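PDB 4OPW: uncharacterized protein from Parabacteroides merdae ATCC 43184, which is of unknown function but, as a putative adhesin with an auto-transporter-like head domain, probably takes part in adhesion at the cell surface. Local coordinates for residues 24-29 / 89-94. Residues are numbered along the deposited sequence; the frame is centred on the assembly and turned at random. Where two conformers were deposited one is given.
With EDO (1,2-ethanediol), chain C.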
loop_
_atom_site.group_PDB
_atom_site.type_symbol
_atom_site.label_atom_id
_atom_site.label_comp_id
_atom_site.label_asym_id
_atom_site.label_seq_id
_atom_site.Cartn_x
_atom_site.Cartn_y
_atom_site.Cartn_z
ATOM N N ILE A 24 -6.720 8.103 -4.710
ATOM C CA ILE A 24 -7.788 7.127 -4.520
ATOM C C ILE A 24 -8.012 6.867 -3.031
ATOM O O ILE A 24 -7.045 6.724 -2.279
ATOM C CB ILE A 24 -7.446 5.790 -5.262
ATOM C CG1 ILE A 24 -7.294 5.991 -6.790
ATOM C CG2 ILE A 24 -8.512 4.689 -4.964
ATOM C CD1 ILE A 24 -6.585 4.792 -7.558
ATOM N N LYS A 25 -9.282 6.771 -2.624
ATOM C CA LYS A 25 -9.673 6.440 -1.252
ATOM C C LYS A 25 -10.855 5.500 -1.279
ATOM O O LYS A 25 -11.851 5.775 -1.947
ATOM C CB LYS A 25 -9.984 7.707 -0.441
ATOM C CG LYS A 25 -10.296 7.489 1.034
ATOM C CD LYS A 25 -10.458 8.841 1.729
ATOM C CE LYS A 25 -10.913 8.747 3.163
ATOM N NZ LYS A 25 -11.113 10.094 3.764
ATOM N N PHE A 26 -10.758 4.378 -0.568
ATOM C CA PHE A 26 -11.894 3.448 -0.482
ATOM C C PHE A 26 -11.739 2.585 0.765
ATOM O O PHE A 26 -10.624 2.377 1.250
ATOM C CB PHE A 26 -12.051 2.581 -1.761
ATOM C CG PHE A 26 -10.898 1.654 -2.110
ATOM C CD1 PHE A 26 -9.640 2.163 -2.420
ATOM C CD2 PHE A 26 -11.110 0.289 -2.266
ATOM C CE1 PHE A 26 -8.579 1.315 -2.750
ATOM C CE2 PHE A 26 -10.061 -0.559 -2.657
ATOM C CZ PHE A 26 -8.793 -0.040 -2.855
ATOM N N ASP A 27 -12.866 2.086 1.265
ATOM C CA ASP A 27 -12.946 1.298 2.481
ATOM C C ASP A 27 -13.989 0.224 2.288
ATOM O O ASP A 27 -15.154 0.541 2.091
ATOM C CB ASP A 27 -13.319 2.240 3.661
ATOM C CG ASP A 27 -13.370 1.634 5.053
ATOM O OD1 ASP A 27 -12.873 0.506 5.231
ATOM O OD2 ASP A 27 -13.797 2.342 5.987
ATOM N N GLY A 28 -13.569 -1.031 2.321
ATOM C CA GLY A 28 -14.488 -2.160 2.171
ATOM C C GLY A 28 -13.865 -3.257 1.345
ATOM O O GLY A 28 -12.774 -3.068 0.793
ATOM N N VAL A 29 -14.561 -4.399 1.246
ATOM C CA VAL A 29 -14.044 -5.564 0.547
ATOM C C VAL A 29 -14.276 -5.383 -0.965
ATOM O O VAL A 29 -15.186 -5.970 -1.561
ATOM C CB VAL A 29 -14.596 -6.884 1.124
ATOM C CG1 VAL A 29 -13.904 -8.083 0.466
ATOM C CG2 VAL A 29 -14.397 -6.914 2.644
ATOM N N LYS A 89 -0.833 9.992 -7.186
ATOM C CA LYS A 89 0.104 10.414 -6.139
ATOM C C LYS A 89 -0.227 9.777 -4.783
ATOM O O LYS A 89 0.604 9.831 -3.866
ATOM C CB LYS A 89 0.143 11.967 -6.021
ATOM C CG LYS A 89 -1.148 12.563 -5.414
ATOM C CD LYS A 89 -1.065 14.076 -5.249
ATOM C CE LYS A 89 -2.297 14.599 -4.567
ATOM N NZ LYS A 89 -2.215 16.062 -4.347
ATOM N N GLU A 90 -1.429 9.211 -4.631
ATOM C CA GLU A 90 -1.831 8.692 -3.321
ATOM C C GLU A 90 -2.906 7.641 -3.396
ATOM O O GLU A 90 -3.829 7.739 -4.204
ATOM C CB GLU A 90 -2.365 9.880 -2.486
ATOM C CG GLU A 90 -2.813 9.606 -1.065
ATOM C CD GLU A 90 -3.420 10.872 -0.497
ATOM O OE1 GLU A 90 -2.651 11.831 -0.272
ATOM O OE2 GLU A 90 -4.666 10.970 -0.440
ATOM N N VAL A 91 -2.800 6.648 -2.503
ATOM C CA VAL A 91 -3.810 5.610 -2.335
ATOM C C VAL A 91 -4.046 5.415 -0.847
ATOM O O VAL A 91 -3.075 5.228 -0.093
ATOM C CB VAL A 91 -3.459 4.247 -3.020
ATOM C CG1 VAL A 91 -4.585 3.207 -2.823
ATOM C CG2 VAL A 91 -3.139 4.419 -4.513
ATOM N N LYS A 92 -5.322 5.461 -0.426
ATOM C CA LYS A 92 -5.730 5.175 0.947
ATOM C C LYS A 92 -6.696 3.986 0.861
ATOM O O LYS A 92 -7.787 4.142 0.307
ATOM C CB LYS A 92 -6.359 6.419 1.624
ATOM C CG LYS A 92 -5.478 7.660 1.573
ATOM C CD LYS A 92 -5.940 8.752 2.504
ATOM C CE LYS A 92 -4.827 9.752 2.711
ATOM N NZ LYS A 92 -5.320 11.146 2.703
ATOM N N ALA A 93 -6.277 2.810 1.328
ATOM C CA ALA A 93 -7.087 1.611 1.265
ATOM C C ALA A 93 -7.324 1.067 2.672
ATOM O O ALA A 93 -6.406 1.036 3.497
ATOM C CB ALA A 93 -6.389 0.568 0.395
ATOM N N SER A 94 -8.576 0.658 2.949
ATOM C CA SER A 94 -9.006 0.143 4.257
ATOM C C SER A 94 -10.046 -0.951 4.086
ATOM O O SER A 94 -10.605 -1.105 2.996
ATOM C CB SER A 94 -9.634 1.276 5.070
ATOM O OG SER A 94 -8.712 2.328 5.284
HETATM C C1 EDO C . -18.041 -2.105 0.192
HETATM O O1 EDO C . -18.414 -2.197 1.563
HETATM C C2 EDO C . -18.113 -0.626 -0.253
HETATM O O2 EDO C . -17.375 0.176 0.635
HETATM O O HOH W 1 -6.705 9.624 -1.316
HETATM O O HOH W 2 -7.924 11.190 3.574
HETATM O O HOH W 3 -9.469 4.074 3.170
#
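F26 holds its CG between the backbone N and the carbonyl carbon (chi1 62°), which leans the ring toward the neighbouring strand: CE1 lies obliquely 3.9 Å from A93 CB, and V91 CG1 sits farther off at the ring edge. On the opposite face, D27 turns CG anti to its own N (chi1 -176°), bringing OD1 to 3.3 Å from S94 CB, a van der Waals contact. The backbones run parallel, the axes of strand segments 24-27 and 90-94 approaching to 4.7 Å, in a ladder of five bonds. F26 N meets K92 O at 3.1 Å with a C=O...N angle of 169°, whereas G28 N reaches S94 O (3.0 Å) from above the carbonyl plane, carrying the pairing one residue past strand 24-27. Water reinforces the exposed face: one molecule donates to F26 O and also bonds S94 OG, and another is shared by K92 NZ and, weakly, K25 NZ. E90 OE2 makes a salt bridge with K92 NZ, its hydrogen bond weak at 3.2 Å, which may offset some of the like charge of K25, whose NZ is 6.0 Å from K92 NZ. I24, F26 and V91 pack inward on F99 of strand 98-101. Parallel in-register strands stacked around such an apolar interior are characteristic of a parallel beta-helix, the pectate-lyase-like clan being consistent with the right-handed form.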